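Local coordinates for metallophosphoesterase TT1561-like domain-containing protein (Aquifex aeolicus, PDB 2YVT) that is of unknown function but belongs to the calcineurin-like metallophosphoesterase superfamily, and so may act on phosphate esters, at residues A[128-131]-A[132-136]; A[185-188]-A[189-193]. One frame throughout, in Å; residues are numbered along the deposited sequence.

Contact 1: residues A[128-131]-A[132-136]; sequences AGWR and GEFEV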
# COMPACT_ATOMS: atom_id res chain seq x y z
N ALA A 128 -7.59 8.36 -8.22
CA ALA A 128 -8.20 7.94 -9.46
C ALA A 128 -9.68 7.71 -9.22
O ALA A 128 -10.08 7.22 -8.16
CB ALA A 128 -7.55 6.68 -9.96
N GLY A 129 -10.50 8.07 -10.20
CA GLY A 129 -11.91 7.72 -10.15
C GLY A 129 -12.10 6.27 -10.54
O GLY A 129 -11.31 5.72 -11.32
N TRP A 130 -13.12 5.62 -9.98
CA TRP A 130 -13.43 4.23 -10.33
C TRP A 130 -14.92 4.05 -10.55
O TRP A 130 -15.73 4.40 -9.68
CB TRP A 130 -12.89 3.27 -9.26
CG TRP A 130 -13.28 1.82 -9.44
CD1 TRP A 130 -13.23 1.09 -10.59
CD2 TRP A 130 -13.75 0.93 -8.42
NE1 TRP A 130 -13.65 -0.19 -10.36
CE2 TRP A 130 -13.98 -0.32 -9.04
CE3 TRP A 130 -14.01 1.06 -7.05
CZ2 TRP A 130 -14.46 -1.44 -8.33
CZ3 TRP A 130 -14.48 -0.04 -6.35
CH2 TRP A 130 -14.70 -1.28 -6.99
N ARG A 131 -15.26 3.54 -11.73
CA ARG A 131 -16.65 3.28 -12.17
C ARG A 131 -17.61 4.47 -11.98
O ARG A 131 -18.82 4.28 -11.85
CB ARG A 131 -17.23 2.01 -11.51
CG ARG A 131 -16.42 0.74 -11.71
CD ARG A 131 -16.72 -0.01 -13.01
NE ARG A 131 -15.88 -1.20 -13.14
CZ ARG A 131 -16.19 -2.42 -12.70
NH1 ARG A 131 -17.35 -2.64 -12.09
NH2 ARG A 131 -15.35 -3.43 -12.86
N GLY A 132 -17.06 5.68 -11.96
CA GLY A 132 -17.86 6.90 -11.81
C GLY A 132 -18.52 7.09 -10.45
O GLY A 132 -19.26 8.06 -10.25
N GLU A 133 -18.25 6.18 -9.52
CA GLU A 133 -18.90 6.21 -8.20
C GLU A 133 -17.92 6.40 -7.03
O GLU A 133 -18.32 6.87 -5.96
CB GLU A 133 -19.73 4.94 -7.98
CG GLU A 133 -20.60 4.97 -6.71
CD GLU A 133 -21.76 3.99 -6.73
OE1 GLU A 133 -22.06 3.43 -7.81
OE2 GLU A 133 -22.38 3.78 -5.66
N PHE A 134 -16.66 6.03 -7.24
CA PHE A 134 -15.67 6.12 -6.17
C PHE A 134 -14.53 7.03 -6.57
O PHE A 134 -14.23 7.16 -7.76
CB PHE A 134 -15.09 4.74 -5.83
CG PHE A 134 -16.11 3.74 -5.35
CD1 PHE A 134 -16.37 3.58 -3.99
CD2 PHE A 134 -16.79 2.94 -6.26
CE1 PHE A 134 -17.31 2.65 -3.55
CE2 PHE A 134 -17.73 2.00 -5.82
CZ PHE A 134 -17.99 1.87 -4.47
N GLU A 135 -13.91 7.66 -5.57
CA GLU A 135 -12.58 8.22 -5.72
C GLU A 135 -11.65 7.36 -4.87
O GLU A 135 -11.92 7.12 -3.69
CB GLU A 135 -12.50 9.68 -5.25
CG GLU A 135 -13.25 10.69 -6.14
CD GLU A 135 -12.56 10.99 -7.47
OE1 GLU A 135 -11.53 10.36 -7.79
OE2 GLU A 135 -13.05 11.87 -8.21
N VAL A 136 -10.57 6.88 -5.49
CA VAL A 136 -9.60 6.06 -4.78
C VAL A 136 -8.34 6.89 -4.57
O VAL A 136 -7.77 7.40 -5.53
CB VAL A 136 -9.28 4.76 -5.56
CG1 VAL A 136 -8.44 3.81 -4.70
CG2 VAL A 136 -10.58 4.06 -5.95

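Contact 2: residues A[185-188]-A[189-193]; sequences IGEF and VDRTP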
# COMPACT_ATOMS: atom_id res chain seq x y z
N ILE A 185 -3.76 3.62 14.38
CA ILE A 185 -3.85 2.94 15.67
C ILE A 185 -5.24 2.31 15.82
O ILE A 185 -6.25 3.00 15.70
CB ILE A 185 -3.60 3.92 16.85
CG1 ILE A 185 -2.30 4.73 16.65
CG2 ILE A 185 -3.61 3.18 18.19
CD1 ILE A 185 -1.02 3.92 16.58
N GLY A 186 -5.27 1.01 16.06
CA GLY A 186 -6.53 0.29 16.22
C GLY A 186 -6.34 -0.96 17.05
O GLY A 186 -5.21 -1.36 17.35
N GLU A 187 -7.45 -1.60 17.41
CA GLU A 187 -7.38 -2.82 18.21
C GLU A 187 -6.68 -3.95 17.46
O GLU A 187 -5.92 -4.73 18.06
CB GLU A 187 -8.79 -3.24 18.62
CG GLU A 187 -8.83 -4.43 19.58
CD GLU A 187 -10.22 -4.75 20.09
OE1 GLU A 187 -11.18 -4.03 19.74
OE2 GLU A 187 -10.35 -5.73 20.86
N PHE A 188 -6.93 -4.02 16.15
CA PHE A 188 -6.45 -5.13 15.33
C PHE A 188 -5.62 -4.66 14.14
O PHE A 188 -4.66 -5.33 13.75
CB PHE A 188 -7.64 -5.94 14.80
CG PHE A 188 -8.53 -6.49 15.88
CD1 PHE A 188 -8.10 -7.54 16.69
CD2 PHE A 188 -9.80 -5.96 16.09
CE1 PHE A 188 -8.92 -8.05 17.69
CE2 PHE A 188 -10.63 -6.47 17.09
CZ PHE A 188 -10.19 -7.51 17.89
N VAL A 189 -6.01 -3.53 13.56
CA VAL A 189 -5.48 -3.16 12.25
C VAL A 189 -4.01 -2.73 12.25
O VAL A 189 -3.40 -2.62 11.18
CB VAL A 189 -6.36 -2.11 11.53
CG1 VAL A 189 -7.75 -2.69 11.24
CG2 VAL A 189 -6.44 -0.81 12.33
N ASP A 190 -3.44 -2.47 13.42
CA ASP A 190 -2.01 -2.17 13.49
C ASP A 190 -1.28 -3.03 14.53
O ASP A 190 -0.22 -2.64 15.03
CB ASP A 190 -1.76 -0.67 13.69
CG ASP A 190 -1.93 -0.21 15.13
OD1 ASP A 190 -2.80 -0.76 15.84
OD2 ASP A 190 -1.20 0.71 15.53
N ARG A 191 -1.85 -4.20 14.81
CA ARG A 191 -1.29 -5.10 15.80
C ARG A 191 -1.27 -6.56 15.37
O ARG A 191 -1.99 -6.96 14.45
CB ARG A 191 -2.06 -4.96 17.12
CG ARG A 191 -1.96 -3.57 17.72
CD ARG A 191 -2.15 -3.60 19.23
NE ARG A 191 -3.52 -3.96 19.59
CZ ARG A 191 -3.96 -4.10 20.83
NH1 ARG A 191 -3.14 -3.91 21.86
NH2 ARG A 191 -5.22 -4.44 21.04
N THR A 192 -0.41 -7.33 16.03
CA THR A 192 -0.39 -8.78 15.95
C THR A 192 -0.51 -9.31 17.38
O THR A 192 -0.30 -8.55 18.33
CB THR A 192 0.91 -9.33 15.31
OG1 THR A 192 2.01 -9.14 16.22
CG2 THR A 192 1.22 -8.65 13.98
N PRO A 193 -0.83 -10.60 17.55
CA PRO A 193 -0.86 -11.17 18.90
C PRO A 193 0.50 -11.25 19.62
O PRO A 193 0.53 -11.50 20.83
CB PRO A 193 -1.43 -12.58 18.68
CG PRO A 193 -2.10 -12.52 17.32
CD PRO A 193 -1.26 -11.58 16.53

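Contact 1: residues A[128-131]-A[132-136]
Trp130 and Phe134 meet across the end of a tight beta hairpin, their side chains lying side by side and pointing the same way. The six-membered part of the indole reaches over one face of the phenyl ring near its rim, bringing Trp130 CE3 to 3.4 Å from Phe134 CD2. The two planes are 29° from parallel and offset, centroids 5.0 Å apart, so the rings barely overlap. With CG anti to the backbone N (chi1 173°), a chi2 of 46° turns the CE3 edge of the indole to the phenyl. CG of Glu133 lies over the other face of the Phe134 ring, and Val136 CG2 touches Trp130 CB at 4.1 Å.

The backbone beneath is antiparallel. Ala128 and Val136 form a hydrogen-bonded pair, with Val136 N 2.7 Å from Ala128 O. Trp130 N gives to Phe134 O at 2.9 Å, while Trp130 O accepts two amides, Phe134 N in its carbonyl plane and Glu133 N tilted from it. Glu133 and Phe134 thus both face Trp130, a classic beta bulge. Arg131 and Gly132 make the reversal, both with positive phi, which suits the glycine.

The hairpin joins strand 126-130 to strand 134-144 of a mixed sheet, and strand 175-180 pairs alongside through Glu133 and Glu135. Leu249 touches the side chains of Trp130 and Phe134, Phe93 packs on Ala128 and Val136, and Arg175 forms a salt bridge with Glu133 OE2. Ala128, Trp130, Phe134 and Val136 share one face and Glu135 lies on the other, while the two N-H groups on Trp130 O fix the bulge.

Contact 2: residues A[185-188]-A[189-193]
The guanidinium of Arg191 has the backbone carbonyl of Glu187 at its edge, in its plane. It grips that one oxygen side-on with two nitrogens: Arg191 NE lies 2.9 Å from Glu187 O, and Arg191 NH2 lies 3.1 Å from the same atom. NH2 comes in on a lone pair in the carbonyl plane, whereas NE sits 43° out of it. A bend at chi3 (-68°) turns the end of the arginine back to this carbonyl. The Phe188 ring carries Glu187 CG over one face, near the rim. A third flat group, the Asp190 carboxylate, is approached from above its plane by Gly186 N, 3.0 Å from OD1.

The chain here makes a type I beta turn from Phe188 to Arg191, in the long loop between strand 175-180 and helix 202-211; Arg191 N closes it onto Phe188 O at 3.2 Å. Ile185 CD1 reaches Asp190 OD2 at 3.4 Å. A leucine in place of Arg191 would probably leave Glu187 O without either of the two guanidinium N-H groups that grip it, and Pro196 O without its bond from NH1. Asp190 ties this turn to the chain that follows, since OD1 also bonds His198 ND1 and OD2 takes Gly200 N. The carboxylate of Glu226 accepts the amides of Glu187, Phe188 and Val189.

Overall arrangement
Contacts 1 and 2 do not touch: their centres are 28 Å apart and their nearest atoms about 17 Å apart. They follow in series along the chain; the centre of contact 1 lies 18 Å, and that of contact 2 17 Å, from the centre of the chain. Strand 175-180 relates them, since it pairs with strand 134-144 and its first residue, Arg175, holds the hairpin of contact 1, while the loop that leaves its far end carries contact 2. Contact 1 is a hairpin whose first strand, 126-130, pairs with strand 134-144; contact 2 is a turn in a loop without regular structure. The active site cannot be placed from these two contacts.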